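PDB 4F7K: laccase from Uncultured bacterium, which probably catalyses, as an extracellular multicopper oxidase, the one-electron oxidation of phenolic and related substrates coupled to reduction of dioxygen to water. Local coordinates for residues A[47-50]-A[56-59]; A[58-63]-A[69-74]; A[76-81]-A[87-92]; A[104-109]-A[114-119]. All coordinates share one frame; numbering follows the deposited sequence.

Interaction 1: residues A[47-50]-A[56-59]; sequences IRFQ and GSAV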
loop_
_atom_site.group_PDB
_atom_site.type_symbol
_atom_site.label_atom_id
_atom_site.label_comp_id
_atom_site.label_asym_id
_atom_site.label_seq_id
_atom_site.Cartn_x
_atom_site.Cartn_y
_atom_site.Cartn_z
ATOM N N ILE A 47 -16.546 0.662 10.542
ATOM C CA ILE A 47 -16.112 2.011 10.167
ATOM C C ILE A 47 -17.280 2.829 9.608
ATOM O O ILE A 47 -17.925 2.411 8.645
ATOM C CB ILE A 47 -14.945 1.904 9.149
ATOM C CG1 ILE A 47 -13.732 1.290 9.854
ATOM C CG2 ILE A 47 -14.575 3.275 8.523
ATOM C CD1 ILE A 47 -12.779 0.430 8.946
ATOM N N ARG A 48 -17.587 3.965 10.236
ATOM C CA ARG A 48 -18.591 4.871 9.690
ATOM C C ARG A 48 -17.890 5.980 8.861
ATOM O O ARG A 48 -17.365 6.943 9.418
ATOM C CB ARG A 48 -19.523 5.422 10.785
ATOM C CG ARG A 48 -20.720 6.264 10.269
ATOM C CD ARG A 48 -21.593 6.837 11.412
ATOM N NE ARG A 48 -22.231 8.115 11.052
ATOM C CZ ARG A 48 -23.267 8.688 11.694
ATOM N NH1 ARG A 48 -23.851 8.105 12.748
ATOM N NH2 ARG A 48 -23.744 9.862 11.270
ATOM N N PHE A 49 -17.882 5.794 7.537
ATOM C CA PHE A 49 -17.373 6.776 6.592
ATOM C C PHE A 49 -18.326 7.956 6.420
ATOM O O PHE A 49 -19.510 7.765 6.144
ATOM C CB PHE A 49 -17.112 6.143 5.222
ATOM C CG PHE A 49 -16.639 7.121 4.168
ATOM C CD1 PHE A 49 -15.484 7.899 4.360
ATOM C CD2 PHE A 49 -17.325 7.246 2.980
ATOM C CE1 PHE A 49 -15.027 8.793 3.357
ATOM C CE2 PHE A 49 -16.887 8.129 1.966
ATOM C CZ PHE A 49 -15.742 8.926 2.165
ATOM N N GLN A 50 -17.783 9.161 6.559
ATOM C CA GLN A 50 -18.538 10.405 6.419
ATOM C C GLN A 50 -17.888 11.310 5.361
ATOM O O GLN A 50 -16.732 11.678 5.495
ATOM C CB GLN A 50 -18.561 11.167 7.740
ATOM C CG GLN A 50 -19.190 10.439 8.885
ATOM C CD GLN A 50 -20.574 10.941 9.140
ATOM O OE1 GLN A 50 -21.224 11.528 8.246
ATOM N NE2 GLN A 50 -21.047 10.741 10.361
ATOM N N GLY A 56 -18.688 13.200 -4.677
ATOM C CA GLY A 56 -18.867 11.758 -4.561
ATOM C C GLY A 56 -17.579 11.105 -4.074
ATOM O O GLY A 56 -16.491 11.564 -4.405
ATOM N N SER A 57 -17.698 10.068 -3.244
ATOM C CA SER A 57 -16.517 9.385 -2.737
ATOM C C SER A 57 -16.869 7.998 -2.237
ATOM O O SER A 57 -18.045 7.622 -2.208
ATOM C CB SER A 57 -15.856 10.177 -1.620
ATOM O OG SER A 57 -14.549 9.668 -1.427
ATOM N N ALA A 58 -15.837 7.244 -1.883
ATOM C CA ALA A 58 -15.953 5.929 -1.280
ATOM C C ALA A 58 -14.544 5.521 -0.885
ATOM O O ALA A 58 -13.580 6.172 -1.333
ATOM C CB ALA A 58 -16.572 4.911 -2.270
ATOM N N VAL A 59 -14.423 4.480 -0.041
ATOM C CA VAL A 59 -13.130 4.049 0.479
ATOM C C VAL A 59 -12.793 2.598 0.083
ATOM O O VAL A 59 -13.617 1.700 0.259
ATOM C CB VAL A 59 -13.040 4.209 2.002
ATOM C CG1 VAL A 59 -11.636 3.804 2.494
ATOM C CG2 VAL A 59 -13.322 5.690 2.428
#
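Val59, whose CG2 methyl lies on the Phe49 ring, gives its backbone N-H to Tyr89 OH of strand 86-92. Around this buried hydroxyl the two sheets of the N-terminal cupredoxin-type beta sandwich meet. Strand 44-51 belongs to one sheet and strand 59-62, which segment 56-59 leads into, to the other. No hydrogen bond joins 47-50 to 56-59, so van der Waals contact carries the pair, burying 148 Å² in all.

Phe49 does most of this. Its CG stands anti to the backbone N (chi1 177°), which sends the ring from its strand toward the opposing segment. At the far end, Phe49 CZ comes to 3.9 Å from Ser57 OG, while Ser57 CB approaches the ring edge in its plane. Alongside, Phe49 CE2 is 4.0 Å from Ala58 CA, a contact with backbone instead of a methyl, since the Ala58 side chain points away. Val81, Ala8 and Tyr89 also touch Phe49, as expected of an aromatic in a sandwich interior.

The shortest contact, a CH-pi one, comes from Val59 CG2. This methyl is 3.8 Å from the Phe49 ring centroid and only 18° off the ring normal, displaced toward the rim on which Phe49 CD1 lies, 3.6 Å from Val59 CG2.

Interaction 2: residues A[58-63]-A[69-74]; sequences AVHWHG and AMDGVP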
loop_
_atom_site.group_PDB
_atom_site.type_symbol
_atom_site.label_atom_id
_atom_site.label_comp_id
_atom_site.label_asym_id
_atom_site.label_seq_id
_atom_site.Cartn_x
_atom_site.Cartn_y
_atom_site.Cartn_z
ATOM N N ALA A 58 -15.837 7.244 -1.883
ATOM C CA ALA A 58 -15.953 5.929 -1.280
ATOM C C ALA A 58 -14.544 5.521 -0.885
ATOM O O ALA A 58 -13.580 6.172 -1.333
ATOM C CB ALA A 58 -16.572 4.911 -2.270
ATOM N N VAL A 59 -14.423 4.480 -0.041
ATOM C CA VAL A 59 -13.130 4.049 0.479
ATOM C C VAL A 59 -12.793 2.598 0.083
ATOM O O VAL A 59 -13.617 1.700 0.259
ATOM C CB VAL A 59 -13.040 4.209 2.002
ATOM C CG1 VAL A 59 -11.636 3.804 2.494
ATOM C CG2 VAL A 59 -13.322 5.690 2.428
ATOM N N HIS A 60 -11.600 2.398 -0.497
ATOM C CA HIS A 60 -11.098 1.063 -0.823
ATOM C C HIS A 60 -10.120 0.611 0.266
ATOM O O HIS A 60 -9.269 1.368 0.694
ATOM C CB HIS A 60 -10.452 1.021 -2.214
ATOM C CG HIS A 60 -9.869 -0.308 -2.568
ATOM N ND1 HIS A 60 -10.592 -1.481 -2.482
ATOM C CD2 HIS A 60 -8.639 -0.658 -3.018
ATOM C CE1 HIS A 60 -9.829 -2.501 -2.840
ATOM N NE2 HIS A 60 -8.643 -2.029 -3.183
ATOM N N TRP A 61 -10.282 -0.614 0.736
ATOM C CA TRP A 61 -9.406 -1.198 1.732
ATOM C C TRP A 61 -8.434 -2.056 0.924
ATOM O O TRP A 61 -8.764 -3.164 0.513
ATOM C CB TRP A 61 -10.224 -1.978 2.799
ATOM C CG TRP A 61 -11.450 -1.214 3.136
ATOM C CD1 TRP A 61 -12.662 -1.297 2.515
ATOM C CD2 TRP A 61 -11.559 -0.136 4.089
ATOM N NE1 TRP A 61 -13.538 -0.380 3.053
ATOM C CE2 TRP A 61 -12.884 0.354 4.011
ATOM C CE3 TRP A 61 -10.679 0.425 5.028
ATOM C CZ2 TRP A 61 -13.343 1.414 4.811
ATOM C CZ3 TRP A 61 -11.141 1.464 5.848
ATOM C CH2 TRP A 61 -12.461 1.952 5.722
ATOM N N HIS A 62 -7.236 -1.517 0.722
ATOM C CA HIS A 62 -6.268 -2.011 -0.264
ATOM C C HIS A 62 -5.531 -3.283 0.179
ATOM O O HIS A 62 -4.722 -3.241 1.099
ATOM C CB HIS A 62 -5.267 -0.877 -0.610
ATOM C CG HIS A 62 -4.484 -1.144 -1.860
ATOM N ND1 HIS A 62 -4.607 -0.371 -2.986
ATOM C CD2 HIS A 62 -3.606 -2.132 -2.177
ATOM C CE1 HIS A 62 -3.832 -0.855 -3.946
ATOM N NE2 HIS A 62 -3.197 -1.912 -3.472
ATOM N N GLY A 63 -5.840 -4.418 -0.444
ATOM C CA GLY A 63 -5.317 -5.745 -0.014
ATOM C C GLY A 63 -6.200 -6.589 0.903
ATOM O O GLY A 63 -5.859 -7.733 1.276
ATOM N N ALA A 69 -19.149 -6.547 -0.745
ATOM C CA ALA A 69 -20.061 -5.419 -0.569
ATOM C C ALA A 69 -19.340 -4.246 0.077
ATOM O O ALA A 69 -19.829 -3.110 0.017
ATOM C CB ALA A 69 -21.292 -5.822 0.261
ATOM N N MET A 70 -18.174 -4.544 0.656
ATOM C CA MET A 70 -17.404 -3.609 1.426
ATOM C C MET A 70 -16.134 -3.084 0.703
ATOM O O MET A 70 -15.351 -2.335 1.298
ATOM C CB MET A 70 -17.011 -4.263 2.742
ATOM C CG MET A 70 -18.170 -4.598 3.713
ATOM S SD MET A 70 -19.146 -3.130 4.095
ATOM C CE MET A 70 -20.717 -3.409 3.255
ATOM N N ASP A 71 -15.953 -3.454 -0.570
ATOM C CA ASP A 71 -14.687 -3.249 -1.308
ATOM C C ASP A 71 -14.458 -1.780 -1.726
ATOM O O ASP A 71 -13.325 -1.365 -1.988
ATOM C CB ASP A 71 -14.689 -4.151 -2.544
ATOM C CG ASP A 71 -13.323 -4.255 -3.234
ATOM O OD1 ASP A 71 -12.305 -4.506 -2.554
ATOM O OD2 ASP A 71 -13.273 -4.118 -4.484
ATOM N N GLY A 72 -15.543 -1.014 -1.815
ATOM C CA GLY A 72 -15.467 0.439 -2.012
ATOM C C GLY A 72 -15.323 0.886 -3.456
ATOM O O GLY A 72 -14.639 1.862 -3.740
ATOM N N VAL A 73 -15.982 0.185 -4.373
ATOM C CA VAL A 73 -15.934 0.513 -5.795
ATOM C C VAL A 73 -17.312 0.987 -6.254
ATOM O O VAL A 73 -18.157 0.165 -6.566
ATOM C CB VAL A 73 -15.461 -0.712 -6.660
ATOM C CG1 VAL A 73 -15.336 -0.321 -8.145
ATOM C CG2 VAL A 73 -14.143 -1.240 -6.151
ATOM N N PRO A 74 -17.544 2.320 -6.304
ATOM C CA PRO A 74 -18.831 2.868 -6.780
ATOM C C PRO A 74 -19.242 2.345 -8.164
ATOM O O PRO A 74 -18.394 2.207 -9.042
ATOM C CB PRO A 74 -18.560 4.371 -6.841
ATOM C CG PRO A 74 -17.592 4.583 -5.725
ATOM C CD PRO A 74 -16.643 3.403 -5.865
#
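Ala58 opens the contact by setting its CB against the proline ring, 3.6 Å from Pro74 CG. At Val59 the backbone takes over: Val59 O receives a CA-H...O contact from Gly72 CA at 3.2 Å. Gly72 has no side chain to hold the chains apart, and His60 CA and Gly72 CA are 4.6 Å apart.

His60 supplies the one hydrogen bond between the segments. Its CG lies anti to the backbone N (chi1 177°), bringing ND1 to Asp71 O (2.8 Å from His60 ND1, 166° at the hydrogen). That oxygen lies close to the imidazole plane while the donor sits in the carbonyl plane, so the bond fixes the ring's rotation. The Asp71 carboxylate runs beside the ring in the same direction, its plane 87° from the imidazole's, with Asp71 OD1 3.2 Å from His60 CE1. Asp71 OD2 is hydrogen-bonded to His356 ND1.

His60-Trp61-His62-Gly63 matches the first His-X-His motif of multicopper oxidases, whose histidines in relatives bind the trinuclear copper cluster. Asp71 is thus probably a second-shell residue that orients His60.

Trp61 brings its indole edge to the loop, Trp61 CD1 lying 3.1 Å from Met70 O near the ring plane, while Val59 CG1 covers one indole face. The His62 side chain leaves its backbone away from 69-74, and its ring is hydrogen-bonded to His102 (through ND1) and Thr375 (through NE2).

Interaction 3: residues A[76-81]-A[87-92]; sequences MTQDVV and FEYSFR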
loop_
_atom_site.group_PDB
_atom_site.type_symbol
_atom_site.label_atom_id
_atom_site.label_comp_id
_atom_site.label_asym_id
_atom_site.label_seq_id
_atom_site.Cartn_x
_atom_site.Cartn_y
_atom_site.Cartn_z
ATOM N N MET A 76 -20.124 -0.619 -8.856
ATOM C CA MET A 76 -19.837 -2.038 -8.927
ATOM C C MET A 76 -20.162 -2.730 -7.609
ATOM O O MET A 76 -20.772 -3.796 -7.586
ATOM C CB MET A 76 -18.366 -2.262 -9.264
ATOM C CG MET A 76 -17.919 -3.703 -9.088
ATOM S SD MET A 76 -16.840 -4.228 -10.423
ATOM C CE MET A 76 -18.032 -4.135 -11.748
ATOM N N THR A 77 -19.741 -2.122 -6.508
ATOM C CA THR A 77 -19.846 -2.793 -5.229
ATOM C C THR A 77 -20.782 -2.012 -4.301
ATOM O O THR A 77 -21.328 -2.573 -3.349
ATOM C CB THR A 77 -18.431 -2.982 -4.648
ATOM O OG1 THR A 77 -18.304 -4.307 -4.149
ATOM C CG2 THR A 77 -18.098 -1.952 -3.587
ATOM N N GLN A 78 -20.956 -0.721 -4.615
ATOM C CA GLN A 78 -21.847 0.181 -3.895
ATOM C C GLN A 78 -22.237 1.378 -4.766
ATOM O O GLN A 78 -21.650 1.618 -5.812
ATOM C CB GLN A 78 -21.200 0.698 -2.597
ATOM C CG GLN A 78 -19.865 1.401 -2.809
ATOM C CD GLN A 78 -19.331 2.072 -1.551
ATOM O OE1 GLN A 78 -18.423 1.556 -0.916
ATOM N NE2 GLN A 78 -19.905 3.231 -1.182
ATOM N N ASP A 79 -23.250 2.115 -4.323
ATOM C CA ASP A 79 -23.466 3.456 -4.817
ATOM C C ASP A 79 -22.327 4.326 -4.286
ATOM O O ASP A 79 -21.832 4.105 -3.176
ATOM C CB ASP A 79 -24.802 3.992 -4.305
ATOM C CG ASP A 79 -25.986 3.162 -4.789
ATOM O OD1 ASP A 79 -25.891 2.604 -5.908
ATOM O OD2 ASP A 79 -27.000 3.071 -4.047
ATOM N N VAL A 80 -21.923 5.306 -5.082
ATOM C CA VAL A 80 -21.050 6.369 -4.623
ATOM C C VAL A 80 -21.647 7.022 -3.359
ATOM O O VAL A 80 -22.866 7.077 -3.193
ATOM C CB VAL A 80 -20.834 7.391 -5.763
ATOM C CG1 VAL A 80 -22.107 8.238 -5.988
ATOM C CG2 VAL A 80 -19.605 8.259 -5.518
ATOM N N VAL A 81 -20.789 7.474 -2.451
ATOM C CA VAL A 81 -21.240 8.190 -1.271
ATOM C C VAL A 81 -21.311 9.662 -1.643
ATOM O O VAL A 81 -20.286 10.308 -1.876
ATOM C CB VAL A 81 -20.288 7.947 -0.062
ATOM C CG1 VAL A 81 -20.826 8.611 1.215
ATOM C CG2 VAL A 81 -20.092 6.450 0.157
ATOM N N PHE A 87 -21.477 6.013 4.859
ATOM C CA PHE A 87 -21.455 4.611 4.495
ATOM C C PHE A 87 -20.853 3.840 5.651
ATOM O O PHE A 87 -19.816 4.204 6.203
ATOM C CB PHE A 87 -20.611 4.356 3.228
ATOM C CG PHE A 87 -20.855 3.008 2.607
ATOM C CD1 PHE A 87 -21.795 2.859 1.585
ATOM C CD2 PHE A 87 -20.159 1.878 3.049
ATOM C CE1 PHE A 87 -22.041 1.611 1.021
ATOM C CE2 PHE A 87 -20.406 0.632 2.492
ATOM C CZ PHE A 87 -21.338 0.497 1.472
ATOM N N GLU A 88 -21.498 2.745 5.987
ATOM C CA GLU A 88 -21.040 1.903 7.068
ATOM C C GLU A 88 -20.175 0.775 6.491
ATOM O O GLU A 88 -20.679 -0.104 5.768
ATOM C CB GLU A 88 -22.265 1.333 7.799
ATOM C CG GLU A 88 -22.038 1.083 9.276
ATOM C CD GLU A 88 -22.631 2.173 10.166
ATOM O OE1 GLU A 88 -23.640 1.903 10.864
ATOM O OE2 GLU A 88 -22.089 3.294 10.162
ATOM N N TYR A 89 -18.872 0.822 6.756
ATOM C CA TYR A 89 -18.002 -0.293 6.325
ATOM C C TYR A 89 -17.788 -1.268 7.456
ATOM O O TYR A 89 -17.261 -0.916 8.517
ATOM C CB TYR A 89 -16.644 0.182 5.809
ATOM C CG TYR A 89 -16.727 0.934 4.507
ATOM C CD1 TYR A 89 -16.797 0.242 3.286
ATOM C CD2 TYR A 89 -16.742 2.350 4.486
ATOM C CE1 TYR A 89 -16.870 0.929 2.059
ATOM C CE2 TYR A 89 -16.828 3.047 3.255
ATOM C CZ TYR A 89 -16.887 2.322 2.058
ATOM O OH TYR A 89 -16.952 2.984 0.864
ATOM N N SER A 90 -18.175 -2.504 7.235
ATOM C CA SER A 90 -18.018 -3.496 8.270
ATOM C C SER A 90 -17.551 -4.842 7.713
ATOM O O SER A 90 -18.278 -5.501 6.977
ATOM C CB SER A 90 -19.315 -3.628 9.059
ATOM O OG SER A 90 -19.311 -4.853 9.749
ATOM N N PHE A 91 -16.337 -5.241 8.073
ATOM C CA PHE A 91 -15.764 -6.490 7.586
ATOM C C PHE A 91 -14.797 -7.091 8.598
ATOM O O PHE A 91 -14.163 -6.369 9.393
ATOM C CB PHE A 91 -15.018 -6.234 6.270
ATOM C CG PHE A 91 -14.026 -5.115 6.365
ATOM C CD1 PHE A 91 -12.711 -5.369 6.714
ATOM C CD2 PHE A 91 -14.415 -3.797 6.121
ATOM C CE1 PHE A 91 -11.805 -4.338 6.819
ATOM C CE2 PHE A 91 -13.511 -2.761 6.219
ATOM C CZ PHE A 91 -12.212 -3.023 6.564
ATOM N N ARG A 92 -14.696 -8.418 8.557
ATOM C CA ARG A 92 -13.693 -9.169 9.313
ATOM C C ARG A 92 -12.397 -9.152 8.505
ATOM O O ARG A 92 -12.425 -9.344 7.287
ATOM C CB ARG A 92 -14.164 -10.607 9.580
ATOM C CG ARG A 92 -15.248 -10.705 10.674
ATOM C CD ARG A 92 -15.479 -12.154 11.194
ATOM N NE ARG A 92 -16.616 -12.260 12.126
ATOM C CZ ARG A 92 -16.540 -12.035 13.436
ATOM N NH1 ARG A 92 -15.379 -11.697 13.990
ATOM N NH2 ARG A 92 -17.629 -12.156 14.202
#
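Gln78 meets two aromatic rings with one carboxamide. Tyr89 OH donates to Gln78 OE1 at 2.7 Å, the donor tilted slightly from the carbonyl plane. On the other branch, Gln78 NE2 lies over a face of Phe87, 3.4 Å from Phe87 CD1 and displaced toward the rim. The amide and ring planes differ by just 21°, an amide-on-ring stack. Val81 CG2 adds an apolar contact, 3.8 Å from Phe87 CB.

Phe87 and Tyr89 lie on strand 86-92, at the edge of one sheet of the N-terminal cupredoxin-type sandwich, and 76-81 belongs to the connection from strand 59-62 in the other sheet.

The next shell explains the amide's pose. Gln78 CG lies between the backbone N and the carbonyl carbon (chi1 57°), and the chain extends from there to bring the amide onto Phe87. Gln78 NE2 donates to Asp79 O at 2.9 Å (164° at the hydrogen), within the amide plane, so each end of the group is tied and its flip state is settled. Phe87 is seated against Tyr89, two residues along the strand, with Phe87 CD2 above the centre of the Tyr89 ring. Farther out, Tyr89 meets Trp61 edge-to-face, and Val81 O is bonded to Asn51 ND2.

Interaction 4: residues A[104-109]-A[114-119]; sequences HNRSWE and GLYGPL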
loop_
_atom_site.group_PDB
_atom_site.type_symbol
_atom_site.label_atom_id
_atom_site.label_comp_id
_atom_site.label_asym_id
_atom_site.label_seq_id
_atom_site.Cartn_x
_atom_site.Cartn_y
_atom_site.Cartn_z
ATOM N N HIS A 104 -11.488 5.718 -3.379
ATOM C CA HIS A 104 -11.560 4.823 -4.545
ATOM C C HIS A 104 -10.966 5.430 -5.812
ATOM O O HIS A 104 -10.578 4.695 -6.722
ATOM C CB HIS A 104 -13.022 4.460 -4.834
ATOM C CG HIS A 104 -13.741 5.506 -5.624
ATOM N ND1 HIS A 104 -14.125 6.725 -5.076
ATOM C CD2 HIS A 104 -14.082 5.552 -6.934
ATOM C CE1 HIS A 104 -14.710 7.455 -6.013
ATOM N NE2 HIS A 104 -14.706 6.761 -7.144
ATOM N N ASN A 105 -10.941 6.765 -5.894
ATOM C CA ASN A 105 -10.476 7.442 -7.092
ATOM C C ASN A 105 -9.094 8.098 -6.941
ATOM O O ASN A 105 -8.683 8.903 -7.789
ATOM C CB ASN A 105 -11.513 8.480 -7.554
ATOM C CG ASN A 105 -11.759 9.560 -6.529
ATOM O OD1 ASN A 105 -11.165 9.572 -5.438
ATOM N ND2 ASN A 105 -12.662 10.467 -6.860
ATOM N N ARG A 106 -8.369 7.721 -5.894
ATOM C CA ARG A 106 -7.090 8.362 -5.580
ATOM C C ARG A 106 -6.026 8.364 -6.711
ATOM O O ARG A 106 -5.209 9.330 -6.844
ATOM C CB ARG A 106 -6.513 7.810 -4.272
ATOM C CG ARG A 106 -5.382 8.681 -3.757
ATOM C CD ARG A 106 -4.878 8.330 -2.366
ATOM N NE ARG A 106 -3.671 9.126 -2.111
ATOM C CZ ARG A 106 -2.444 8.626 -2.227
ATOM N NH1 ARG A 106 -2.293 7.330 -2.517
ATOM N NH2 ARG A 106 -1.367 9.394 -2.030
ATOM N N SER A 107 -6.092 7.352 -7.569
ATOM C CA SER A 107 -5.094 7.183 -8.633
ATOM C C SER A 107 -5.307 8.119 -9.773
ATOM O O SER A 107 -4.407 8.314 -10.584
ATOM C CB SER A 107 -5.105 5.759 -9.165
ATOM O OG SER A 107 -4.524 4.913 -8.210
ATOM N N TRP A 108 -6.491 8.712 -9.847
ATOM C CA TRP A 108 -6.770 9.611 -10.959
ATOM C C TRP A 108 -7.380 10.959 -10.562
ATOM O O TRP A 108 -7.714 11.762 -11.425
ATOM C CB TRP A 108 -7.622 8.908 -12.024
ATOM C CG TRP A 108 -9.067 8.702 -11.665
ATOM C CD1 TRP A 108 -10.089 9.593 -11.844
ATOM C CD2 TRP A 108 -9.655 7.529 -11.086
ATOM N NE1 TRP A 108 -11.274 9.061 -11.392
ATOM C CE2 TRP A 108 -11.040 7.795 -10.926
ATOM C CE3 TRP A 108 -9.148 6.286 -10.667
ATOM C CZ2 TRP A 108 -11.924 6.857 -10.398
ATOM C CZ3 TRP A 108 -10.036 5.341 -10.140
ATOM C CH2 TRP A 108 -11.405 5.634 -10.007
ATOM N N GLU A 109 -7.528 11.212 -9.269
ATOM C CA GLU A 109 -8.008 12.516 -8.839
ATOM C C GLU A 109 -6.998 13.163 -7.908
ATOM O O GLU A 109 -6.832 12.721 -6.764
ATOM C CB GLU A 109 -9.358 12.407 -8.099
ATOM C CG GLU A 109 -10.525 11.952 -8.973
ATOM C CD GLU A 109 -11.054 12.992 -9.990
ATOM O OE1 GLU A 109 -10.590 14.172 -10.023
ATOM O OE2 GLU A 109 -11.964 12.604 -10.762
ATOM N N GLY A 114 -4.475 13.419 -0.411
ATOM C CA GLY A 114 -4.290 13.188 1.022
ATOM C C GLY A 114 -5.191 12.143 1.644
ATOM O O GLY A 114 -5.106 11.874 2.855
ATOM N N LEU A 115 -6.070 11.568 0.828
ATOM C CA LEU A 115 -7.172 10.731 1.335
ATOM C C LEU A 115 -6.692 9.288 1.406
ATOM O O LEU A 115 -7.057 8.467 0.600
ATOM C CB LEU A 115 -8.419 10.827 0.435
ATOM C CG LEU A 115 -9.255 12.120 0.505
ATOM C CD1 LEU A 115 -10.371 12.130 -0.500
ATOM C CD2 LEU A 115 -9.826 12.310 1.908
ATOM N N TYR A 116 -5.823 9.009 2.366
ATOM C CA TYR A 116 -5.366 7.673 2.586
ATOM C C TYR A 116 -4.852 7.579 4.020
ATOM O O TYR A 116 -4.674 8.620 4.708
ATOM C CB TYR A 116 -4.222 7.330 1.642
ATOM C CG TYR A 116 -2.962 8.105 1.953
ATOM C CD1 TYR A 116 -1.961 7.571 2.760
ATOM C CD2 TYR A 116 -2.792 9.401 1.446
ATOM C CE1 TYR A 116 -0.796 8.294 3.007
ATOM C CE2 TYR A 116 -1.669 10.143 1.717
ATOM C CZ TYR A 116 -0.664 9.575 2.456
ATOM O OH TYR A 116 0.455 10.320 2.672
ATOM N N GLY A 117 -4.615 6.325 4.430
ATOM C CA GLY A 117 -3.937 6.005 5.660
ATOM C C GLY A 117 -3.686 4.493 5.757
ATOM O O GLY A 117 -4.078 3.713 4.860
ATOM N N PRO A 118 -3.036 4.078 6.845
ATOM C CA PRO A 118 -2.652 2.712 7.057
ATOM C C PRO A 118 -3.701 1.923 7.830
ATOM O O PRO A 118 -4.427 2.456 8.691
ATOM C CB PRO A 118 -1.371 2.847 7.866
ATOM C CG PRO A 118 -1.592 4.094 8.672
ATOM C CD PRO A 118 -2.456 4.984 7.864
ATOM N N LEU A 119 -3.781 0.647 7.483
ATOM C CA LEU A 119 -4.650 -0.301 8.147
ATOM C C LEU A 119 -3.789 -1.491 8.578
ATOM O O LEU A 119 -3.268 -2.215 7.739
ATOM C CB LEU A 119 -5.787 -0.748 7.206
ATOM C CG LEU A 119 -6.893 -1.630 7.822
ATOM C CD1 LEU A 119 -8.217 -1.405 7.143
ATOM C CD2 LEU A 119 -6.549 -3.120 7.821
#
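The loop 104-109 begins on the second histidine of His102-Ser103-His104, a His-X-His motif of the multicopper oxidases, and it meets strand 116-122 through Arg106. The contact is small, 141 Å² over both sides, and nearly all of it is Arg106 against Leu115 and Tyr116, with no hydrogen bond between the segments. Arg106 CG stands anti to the backbone N (chi1 -166°), and the chain runs extended from there to NE, carrying the guanidinium over to Tyr116. Tyr116 CD2 stands over one guanidinium face and is 3.7 Å from Arg106 NE. Farther along, Arg106 NH2 is 3.8 Å from Tyr116 CE2. The guanidinium and ring planes are inclined by 44°, so the two groups touch without stacking in parallel. Nearer the root, Arg106 CD lies 3.7 Å from Leu115 O.

Leu115 is the centre of an inverse gamma turn, whose Tyr116 N to Gly114 O bond is weak at 3.0 Å. Asn105 O accepts the Trp108 N-H at 3.0 Å and helps to curl the loop from which Arg106 departs.

The polar end of Arg106 is held mainly by backbone oxygens: NE to Lys113 O and NH1 to Val191 O. NH2 makes a long, weak ion pair with Asp138. Tyr116 packs on Met136 and Asp138 of strand 131-140. Ser107 touches His399 and His401. Such meetings of the first cupredoxin-type unit with both later ones are typical of the three-domain laccase fold, in which the His-X-His motifs of the first and third domains come together around the trinuclear copper cluster in relatives.

From the N terminus, interaction 1 closes the loop between strands 44-51 and 59-62, and interaction 2 begins where it ends, sharing Ala58 and Val59 and folding the following loop back on strand 59-62. Interaction 3 then closes the return from that loop to strand 86-92, which pairs with strand 44-51 (Ile47 O to Tyr89 N, 2.6 Å). Interaction 4 closes the connection between strands 97-103 and 116-122. None nests inside another. Interactions 1 to 3 crowd together between the two sheets, their centres 6 to 9 Å apart. Interaction 4 touches interactions 1 and 2, through Ala58 O and His104 N, 3.0 Å apart (a probable hydrogen bond), but not interaction 3, and faces the second and third domains.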